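Local coordinates for carnitinyl-CoA dehydratase (Mycobacterium avium, PDB 3R0O), which probably catalyses the dehydration of carnitinyl-CoA, or the reverse hydration, as a lyase of the enoyl-CoA hydratase/isomerase (crotonase) family, at residues 23-28 and 62-67; 49-54 and 104-109; 130-135 and 187-192. One frame throughout, in Å; residues are numbered along the deposited sequence.

How the contacts relate
Contacts 1 and 3 are parallel strand pairings at different places in one mixed sheet: contact 1 joins 23-28 to 62-67, and contact 3 joins 130-135 to the sheet's last strand within the chain. Contact 2 lies beside contact 1, their centres about 10 Å apart, and holds the helix that links the two strands of contact 1 against the loop 104-109. All three are largely buried; contact 3 has the most partly exposed residues and bonds to a second subunit. Their chemistry follows position: regular backbone bonds with aliphatic flanks in contact 1, side-chain bonds between helix and loop in contact 2, and an asparagine amide standing in for a strand backbone in contact 3.

Contact 1: 23-28 and 62-67; sequences GNVALI and AVVITG
Ala-62 opens the pairing with a weak bond, its N lying 3.4 Å from Asn-24 O. Its own carbonyl does better: Ala-62 O accepts Ala-26 N at 3.0 Å, in the carbonyl plane, and also faces the CA-H of Val-25. Val-63 is turned to the face it shares with Ala-26 and Ile-28, where its CG1 meets Ile-28 CD1 at 3.8 Å; Ala-54 of helix 41-56 lies against this side too. That helix connects the two strands, and with the strand directions only 17° apart the unit is a beta-alpha-beta crossover, part of the core sheet of the crotonase fold. Val-64 is held by both its N and its O. Val-64 N donates to Ala-26 O at 2.9 Å. Val-64 O accepts from Ile-28 N at 2.7 Å, a bond almost straight at 178°. With CG1 anti to the backbone N (chi1 174°), Val-64 splits its branches between two neighbours: CG1 touches Leu-27 CD1 at 3.6 Å, while CG2 reaches Val-25 CG1 at 3.9 Å. This other face packs on helix 198-210, through Ala-202 and Ala-206. Ile-65 brings CG1 near Ile-28 CG2 on the side of Val-47. Thr-66 N donates to Ile-28 O at 2.9 Å, whereas Thr-66 OG1 hydrogen-bonds to Ala-113 O in strand 110-114.

Contact 2: 49-54 and 104-109; sequences DALEEA and HFIDKP. With EDO (1,2-ethanediol), chain D.
A histidine-carboxylate hydrogen bond, between His-104 and Glu-52, ties helix 41-56 to the loop that leads into strand 110-114 of the crotonase-family core sheet. His-104 NE2 donates to Glu-52 OE2 over 2.7 Å with an N-H...O angle of 160°. The oxygen lies near the plane of the imidazole and is approached on its anti side, with the carboxylate and ring planes 27° apart. Glu-52 reaches this edge because its chain bends at chi2 (-56°), folding the carboxylate back toward the loop. At the other ring nitrogen, His-104 ND1 is bonded to Gly-100 O, so both nitrogens have partners and the ring's rotation is fixed; Trp-96 stacks on the ring as well. With an acceptor at each nitrogen, the ring is probably doubly protonated, a positive charge that the Glu-52 carboxylate would favour.

Leu-51 comes in over a face of the imidazole. Its CB stands 4.0 Å from the ring centroid in a CH-pi contact, and CD1 approaches ND1 of His-104 to 3.6 Å. Its other methyl, CD2, meets Ile-106 CD1 at 4.1 Å, the two side chains crossing at about a right angle. Ile-106 CD1 also lies 4.4 Å from Ala-54 CB, so it touches the helix at both residues, with Val-63 of strand 62-67 also against Ile-106. A 1,2-ethanediol molecule, probably from the crystallisation liquor, donates a hydrogen bond from its O1 to His-104 O and is also hydrogen-bonded to Thr-110 OG1.

One turn farther along the helix, Ala-54 O is met by Lys-108 of the loop, whose chain bends at chi2 and chi4 to bring its ammonium group to backbone oxygens: Val-60 O accepts from it, and Lys-108 NZ hydrogen-bonds to Ala-54 O at 2.9 Å, in the plane of that carbonyl.

Contact 3: 130-135 and 187-192; sequences DLVIAC and GLINEV
Strand 131-135 and the segment 189-192 run in the same general direction, 32° apart end to end, with parallel bridges pairing Ile-133 with Glu-191 and Ala-134 with Val-192. Val-132 O receives Asn-190 N at 2.7 Å and, farther along, Ala-134 N donates to Glu-191 O at 3.0 Å. A longer approach of Glu-191 N to Val-132 O is only a weak bond.

Before the regular pairing begins, the side chain of Asn-190 supplies the missing acceptor. With CG beside its own backbone N (chi1 -54°), the amide swings back toward the neighbouring strand, and Asn-190 OD1 takes Val-132 N at 2.8 Å, in the carbonyl plane and nearly straight at 169°. Asn-190 thus holds Val-132 by both N and O. The other end of the amide turns to the second subunit: ND2 bonds to Lys-166 O and Glu-170 OE1 of that chain, which fixes which way round the amide sits and ties the loop just before strand 191-193 to the second subunit.

Strand 191-193 is the outermost strand, within this chain, of the core sheet of the crotonase fold, reached from helix 180-186 through a Schellman motif at Gly-187. On the side of that helix, Ile-189 packs by two branches: CG2 presses on Val-132 CG1 at 3.5 Å, and CD1 reaches Ala-134 CB at 3.8 Å. On the opposite face Ile-133 and Glu-191 lie side by side and point the same way. The extended glutamate chain carries OE1 to within 3.3 Å of Ile-133 CD1, while Val-198 and Leu-205 of helix 198-210 pack against Ile-133.

Contact 1: 23-28 and 62-67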
loop_
_atom_site.group_PDB
_atom_site.type_symbol
_atom_site.label_atom_id
_atom_site.label_comp_id
_atom_site.label_asym_id
_atom_site.label_seq_id
_atom_site.Cartn_x
_atom_site.Cartn_y
_atom_site.Cartn_z
ATOM N N GLY A 23 -30.294 -4.277 16.612
ATOM C CA GLY A 23 -30.725 -3.307 15.592
ATOM C C GLY A 23 -30.475 -3.885 14.206
ATOM O O GLY A 23 -30.839 -5.023 13.937
ATOM N N ASN A 24 -29.827 -3.116 13.333
ATOM C CA ASN A 24 -29.490 -3.583 11.974
ATOM C C ASN A 24 -28.124 -4.337 11.926
ATOM O O ASN A 24 -27.487 -4.404 10.868
ATOM C CB ASN A 24 -29.510 -2.391 10.972
ATOM C CG ASN A 24 -30.951 -1.796 10.712
ATOM O OD1 ASN A 24 -31.170 -0.594 10.891
ATOM N ND2 ASN A 24 -31.894 -2.629 10.234
ATOM N N VAL A 25 -27.654 -4.853 13.069
ATOM C CA VAL A 25 -26.347 -5.542 13.138
ATOM C C VAL A 25 -26.488 -7.019 13.506
ATOM O O VAL A 25 -27.221 -7.383 14.439
ATOM C CB VAL A 25 -25.317 -4.859 14.121
ATOM C CG1 VAL A 25 -23.941 -5.561 14.069
ATOM C CG2 VAL A 25 -25.168 -3.361 13.838
ATOM N N ALA A 26 -25.794 -7.867 12.753
ATOM C CA ALA A 26 -25.701 -9.281 13.074
ATOM C C ALA A 26 -24.399 -9.494 13.804
ATOM O O ALA A 26 -23.319 -9.231 13.243
ATOM C CB ALA A 26 -25.749 -10.133 11.817
ATOM N N LEU A 27 -24.514 -9.951 15.052
ATOM C CA LEU A 27 -23.373 -10.275 15.896
ATOM C C LEU A 27 -23.146 -11.794 15.933
ATOM O O LEU A 27 -24.014 -12.572 16.389
ATOM C CB LEU A 27 -23.576 -9.722 17.334
ATOM C CG LEU A 27 -22.533 -10.065 18.416
ATOM C CD1 LEU A 27 -21.148 -9.421 18.164
ATOM C CD2 LEU A 27 -23.035 -9.683 19.821
ATOM N N ILE A 28 -21.978 -12.204 15.464
ATOM C CA ILE A 28 -21.596 -13.605 15.453
ATOM C C ILE A 28 -20.528 -13.803 16.491
ATOM O O ILE A 28 -19.547 -13.073 16.489
ATOM C CB ILE A 28 -20.988 -14.008 14.089
ATOM C CG1 ILE A 28 -21.970 -13.675 12.955
ATOM C CG2 ILE A 28 -20.547 -15.491 14.145
ATOM C CD1 ILE A 28 -21.365 -13.685 11.561
ATOM N N ALA A 62 -24.790 -4.408 8.831
ATOM C CA ALA A 62 -23.397 -4.619 9.238
ATOM C C ALA A 62 -23.288 -5.898 10.041
ATOM O O ALA A 62 -24.267 -6.364 10.606
ATOM C CB ALA A 62 -22.862 -3.460 10.039
ATOM N N VAL A 63 -22.082 -6.464 10.061
ATOM C CA VAL A 63 -21.790 -7.700 10.760
ATOM C C VAL A 63 -20.606 -7.486 11.697
ATOM O O VAL A 63 -19.635 -6.780 11.353
ATOM C CB VAL A 63 -21.491 -8.862 9.761
ATOM C CG1 VAL A 63 -20.970 -10.103 10.461
ATOM C CG2 VAL A 63 -22.728 -9.196 8.932
ATOM N N VAL A 64 -20.705 -8.077 12.891
ATOM C CA VAL A 64 -19.604 -8.127 13.835
ATOM C C VAL A 64 -19.326 -9.584 14.161
ATOM O O VAL A 64 -20.256 -10.354 14.432
ATOM C CB VAL A 64 -19.930 -7.330 15.133
ATOM C CG1 VAL A 64 -18.815 -7.511 16.199
ATOM C CG2 VAL A 64 -20.173 -5.821 14.817
ATOM N N ILE A 65 -18.054 -9.976 14.092
ATOM C CA ILE A 65 -17.638 -11.304 14.545
ATOM C C ILE A 65 -16.685 -11.179 15.745
ATOM O O ILE A 65 -15.795 -10.326 15.752
ATOM C CB ILE A 65 -16.991 -12.135 13.378
ATOM C CG1 ILE A 65 -16.784 -13.597 13.794
ATOM C CG2 ILE A 65 -15.685 -11.500 12.894
ATOM C CD1 ILE A 65 -16.648 -14.590 12.582
ATOM N N THR A 66 -16.875 -12.019 16.759
ATOM C CA THR A 66 -16.048 -11.981 17.956
ATOM C C THR A 66 -15.880 -13.400 18.527
ATOM O O THR A 66 -16.521 -14.346 18.046
ATOM C CB THR A 66 -16.677 -10.996 19.006
ATOM O OG1 THR A 66 -15.686 -10.562 19.960
ATOM C CG2 THR A 66 -17.890 -11.636 19.727
ATOM N N GLY A 67 -15.022 -13.551 19.544
ATOM C CA GLY A 67 -14.820 -14.846 20.225
ATOM C C GLY A 67 -15.359 -14.744 21.643
ATOM O O GLY A 67 -15.329 -13.669 22.230
#

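Contact 2: 49-54 and 104-109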
loop_
_atom_site.group_PDB
_atom_site.type_symbol
_atom_site.label_atom_id
_atom_site.label_comp_id
_atom_site.label_asym_id
_atom_site.label_seq_id
_atom_site.Cartn_x
_atom_site.Cartn_y
_atom_site.Cartn_z
ATOM N N ASP A 49 -22.963 -20.008 7.349
ATOM C CA ASP A 49 -24.429 -19.826 7.284
ATOM C C ASP A 49 -24.829 -18.434 7.756
ATOM O O ASP A 49 -25.708 -17.809 7.161
ATOM C CB ASP A 49 -25.177 -20.875 8.133
ATOM C CG ASP A 49 -25.194 -22.283 7.484
ATOM O OD1 ASP A 49 -24.850 -22.433 6.299
ATOM O OD2 ASP A 49 -25.576 -23.239 8.169
ATOM N N ALA A 50 -24.195 -17.966 8.831
ATOM C CA ALA A 50 -24.519 -16.646 9.385
ATOM C C ALA A 50 -24.186 -15.532 8.402
ATOM O O ALA A 50 -24.948 -14.571 8.253
ATOM C CB ALA A 50 -23.818 -16.400 10.746
ATOM N N LEU A 51 -23.047 -15.656 7.736
ATOM C CA LEU A 51 -22.662 -14.638 6.765
ATOM C C LEU A 51 -23.620 -14.600 5.577
ATOM O O LEU A 51 -23.980 -13.513 5.123
ATOM C CB LEU A 51 -21.224 -14.841 6.269
ATOM C CG LEU A 51 -20.026 -14.499 7.153
ATOM C CD1 LEU A 51 -18.717 -14.836 6.379
ATOM C CD2 LEU A 51 -20.011 -13.051 7.589
ATOM N N GLU A 52 -24.020 -15.781 5.074
ATOM C CA GLU A 52 -24.915 -15.848 3.913
ATOM C C GLU A 52 -26.277 -15.251 4.219
ATOM O O GLU A 52 -26.890 -14.598 3.376
ATOM C CB GLU A 52 -25.122 -17.289 3.433
ATOM C CG GLU A 52 -24.129 -17.735 2.384
ATOM C CD GLU A 52 -24.080 -16.830 1.146
ATOM O OE1 GLU A 52 -24.990 -16.925 0.285
ATOM O OE2 GLU A 52 -23.120 -16.037 1.031
ATOM N N GLU A 53 -26.751 -15.536 5.422
ATOM C CA GLU A 53 -27.997 -14.981 5.939
ATOM C C GLU A 53 -27.882 -13.439 6.086
ATOM O O GLU A 53 -28.791 -12.717 5.681
ATOM C CB GLU A 53 -28.355 -15.680 7.256
ATOM C CG GLU A 53 -29.619 -15.151 7.976
ATOM C CD GLU A 53 -30.902 -15.253 7.129
ATOM O OE1 GLU A 53 -31.041 -16.244 6.363
ATOM O OE2 GLU A 53 -31.773 -14.347 7.243
ATOM N N ALA A 54 -26.763 -12.945 6.634
ATOM C CA ALA A 54 -26.528 -11.483 6.704
ATOM C C ALA A 54 -26.549 -10.844 5.320
ATOM O O ALA A 54 -27.118 -9.766 5.143
ATOM C CB ALA A 54 -25.217 -11.171 7.396
ATOM N N HIS A 104 -15.270 -15.430 1.475
ATOM C CA HIS A 104 -16.732 -15.398 1.486
ATOM C C HIS A 104 -17.122 -13.922 1.482
ATOM O O HIS A 104 -17.541 -13.368 2.497
ATOM C CB HIS A 104 -17.251 -16.159 2.729
ATOM C CG HIS A 104 -18.744 -16.365 2.763
ATOM N ND1 HIS A 104 -19.353 -17.186 3.692
ATOM C CD2 HIS A 104 -19.748 -15.867 1.997
ATOM C CE1 HIS A 104 -20.660 -17.192 3.496
ATOM N NE2 HIS A 104 -20.928 -16.389 2.484
ATOM N N PHE A 105 -16.946 -13.266 0.331
ATOM C CA PHE A 105 -17.282 -11.835 0.245
ATOM C C PHE A 105 -18.802 -11.591 0.409
ATOM O O PHE A 105 -19.598 -12.316 -0.170
ATOM C CB PHE A 105 -16.762 -11.234 -1.074
ATOM C CG PHE A 105 -16.993 -9.743 -1.202
ATOM C CD1 PHE A 105 -16.000 -8.841 -0.847
ATOM C CD2 PHE A 105 -18.202 -9.256 -1.682
ATOM C CE1 PHE A 105 -16.207 -7.470 -0.966
ATOM C CE2 PHE A 105 -18.419 -7.888 -1.792
ATOM C CZ PHE A 105 -17.421 -6.999 -1.455
ATOM N N ILE A 106 -19.190 -10.599 1.225
ATOM C CA ILE A 106 -20.589 -10.148 1.279
ATOM C C ILE A 106 -20.654 -8.623 1.177
ATOM O O ILE A 106 -19.670 -7.934 1.451
ATOM C CB ILE A 106 -21.321 -10.627 2.556
ATOM C CG1 ILE A 106 -20.705 -10.037 3.837
ATOM C CG2 ILE A 106 -21.298 -12.155 2.650
ATOM C CD1 ILE A 106 -21.615 -10.161 5.086
ATOM N N ASP A 107 -21.821 -8.091 0.813
ATOM C CA ASP A 107 -21.994 -6.649 0.635
ATOM C C ASP A 107 -21.923 -5.857 1.936
ATOM O O ASP A 107 -21.538 -4.695 1.933
ATOM C CB ASP A 107 -23.333 -6.363 -0.039
ATOM C CG ASP A 107 -23.389 -6.858 -1.477
ATOM O OD1 ASP A 107 -22.377 -6.778 -2.207
ATOM O OD2 ASP A 107 -24.468 -7.303 -1.880
ATOM N N LYS A 108 -22.310 -6.498 3.038
ATOM C CA LYS A 108 -22.423 -5.848 4.342
ATOM C C LYS A 108 -21.038 -5.681 4.986
ATOM O O LYS A 108 -20.200 -6.572 4.898
ATOM C CB LYS A 108 -23.345 -6.669 5.261
ATOM C CG LYS A 108 -24.604 -7.240 4.580
ATOM C CD LYS A 108 -25.475 -6.141 3.937
ATOM C CE LYS A 108 -26.551 -6.768 3.002
ATOM N NZ LYS A 108 -27.676 -7.319 3.782
ATOM N N PRO A 109 -20.773 -4.513 5.603
ATOM C CA PRO A 109 -19.467 -4.326 6.261
ATOM C C PRO A 109 -19.277 -5.276 7.438
ATOM O O PRO A 109 -20.228 -5.574 8.177
ATOM C CB PRO A 109 -19.529 -2.877 6.768
ATOM C CG PRO A 109 -20.435 -2.231 5.900
ATOM C CD PRO A 109 -21.538 -3.254 5.588
HETATM C C1 EDO D . -16.279 -12.122 5.477
HETATM O O1 EDO D . -17.322 -11.540 4.689
HETATM C C2 EDO D . -15.049 -11.223 5.470
HETATM O O2 EDO D . -15.461 -9.848 5.564
#

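Contact 3: 130-135 and 187-192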
loop_
_atom_site.group_PDB
_atom_site.type_symbol
_atom_site.label_atom_id
_atom_site.label_comp_id
_atom_site.label_asym_id
_atom_site.label_seq_id
_atom_site.Cartn_x
_atom_site.Cartn_y
_atom_site.Cartn_z
ATOM N N ASP A 130 -13.488 -6.107 7.195
ATOM C CA ASP A 130 -13.302 -4.751 6.706
ATOM C C ASP A 130 -12.608 -3.821 7.727
ATOM O O ASP A 130 -11.784 -2.970 7.354
ATOM C CB ASP A 130 -14.639 -4.167 6.280
ATOM C CG ASP A 130 -15.283 -4.994 5.176
ATOM O OD1 ASP A 130 -14.538 -5.386 4.242
ATOM O OD2 ASP A 130 -16.496 -5.273 5.259
ATOM N N LEU A 131 -12.979 -3.984 8.990
ATOM C CA LEU A 131 -12.562 -3.117 10.067
ATOM C C LEU A 131 -12.198 -3.996 11.277
ATOM O O LEU A 131 -12.664 -5.140 11.397
ATOM C CB LEU A 131 -13.720 -2.161 10.394
ATOM C CG LEU A 131 -14.157 -1.254 9.218
ATOM C CD1 LEU A 131 -15.489 -0.580 9.473
ATOM C CD2 LEU A 131 -13.100 -0.204 8.938
ATOM N N VAL A 132 -11.350 -3.479 12.158
ATOM C CA VAL A 132 -10.928 -4.254 13.333
ATOM C C VAL A 132 -10.837 -3.409 14.590
ATOM O O VAL A 132 -10.201 -2.355 14.568
ATOM C CB VAL A 132 -9.547 -4.969 13.121
ATOM C CG1 VAL A 132 -9.157 -5.733 14.400
ATOM C CG2 VAL A 132 -9.587 -5.913 11.930
ATOM N N ILE A 133 -11.460 -3.887 15.685
ATOM C CA ILE A 133 -11.241 -3.317 17.013
ATOM C C ILE A 133 -10.635 -4.411 17.877
ATOM O O ILE A 133 -11.119 -5.546 17.886
ATOM C CB ILE A 133 -12.536 -2.748 17.656
ATOM C CG1 ILE A 133 -13.049 -1.579 16.802
ATOM C CG2 ILE A 133 -12.243 -2.239 19.086
ATOM C CD1 ILE A 133 -14.283 -0.905 17.329
ATOM N N ALA A 134 -9.539 -4.081 18.547
ATOM C CA ALA A 134 -8.876 -5.051 19.415
ATOM C C ALA A 134 -8.830 -4.532 20.853
ATOM O O ALA A 134 -8.793 -3.333 21.080
ATOM C CB ALA A 134 -7.464 -5.362 18.918
ATOM N N CYS A 135 -8.843 -5.444 21.807
ATOM C CA CYS A 135 -8.642 -5.086 23.193
ATOM C C CYS A 135 -7.134 -4.928 23.433
ATOM O O CYS A 135 -6.329 -5.363 22.600
ATOM C CB CYS A 135 -9.267 -6.148 24.109
ATOM S SG CYS A 135 -8.516 -7.788 23.927
ATOM N N GLY A 187 -1.933 1.313 11.301
ATOM C CA GLY A 187 -3.186 1.340 10.563
ATOM C C GLY A 187 -3.718 -0.016 10.111
ATOM O O GLY A 187 -4.569 -0.093 9.213
ATOM N N LEU A 188 -3.190 -1.085 10.700
ATOM C CA LEU A 188 -3.691 -2.433 10.463
ATOM C C LEU A 188 -5.045 -2.668 11.161
ATOM O O LEU A 188 -5.848 -3.481 10.717
ATOM C CB LEU A 188 -2.674 -3.472 10.965
ATOM C CG LEU A 188 -3.061 -4.963 10.868
ATOM C CD1 LEU A 188 -3.241 -5.478 9.419
ATOM C CD2 LEU A 188 -2.022 -5.837 11.579
ATOM N N ILE A 189 -5.267 -1.997 12.282
ATOM C CA ILE A 189 -6.550 -2.101 12.981
ATOM C C ILE A 189 -7.079 -0.693 13.262
ATOM O O ILE A 189 -6.325 0.270 13.087
ATOM C CB ILE A 189 -6.440 -2.928 14.265
ATOM C CG1 ILE A 189 -5.577 -2.196 15.301
ATOM C CG2 ILE A 189 -5.950 -4.376 13.948
ATOM C CD1 ILE A 189 -5.679 -2.847 16.682
ATOM N N ASN A 190 -8.351 -0.563 13.654
ATOM C CA ASN A 190 -8.957 0.779 13.735
ATOM C C ASN A 190 -9.016 1.359 15.135
ATOM O O ASN A 190 -9.081 2.567 15.303
ATOM C CB ASN A 190 -10.353 0.823 13.098
ATOM C CG ASN A 190 -10.353 0.308 11.671
ATOM O OD1 ASN A 190 -10.478 -0.893 11.454
ATOM N ND2 ASN A 190 -10.161 1.208 10.697
ATOM N N GLU A 191 -8.997 0.496 16.141
ATOM C CA GLU A 191 -9.150 0.967 17.500
ATOM C C GLU A 191 -8.632 -0.069 18.476
ATOM O O GLU A 191 -8.689 -1.271 18.207
ATOM C CB GLU A 191 -10.624 1.289 17.785
ATOM C CG GLU A 191 -10.808 2.140 19.027
ATOM C CD GLU A 191 -12.247 2.495 19.308
ATOM O OE1 GLU A 191 -13.169 1.974 18.627
ATOM O OE2 GLU A 191 -12.453 3.290 20.243
ATOM N N VAL A 192 -8.129 0.424 19.608
ATOM C CA VAL A 192 -7.706 -0.417 20.710
ATOM C C VAL A 192 -8.537 0.049 21.908
ATOM O O VAL A 192 -8.623 1.253 22.137
ATOM C CB VAL A 192 -6.191 -0.253 20.972
ATOM C CG1 VAL A 192 -5.776 -0.898 22.299
ATOM C CG2 VAL A 192 -5.377 -0.834 19.786
#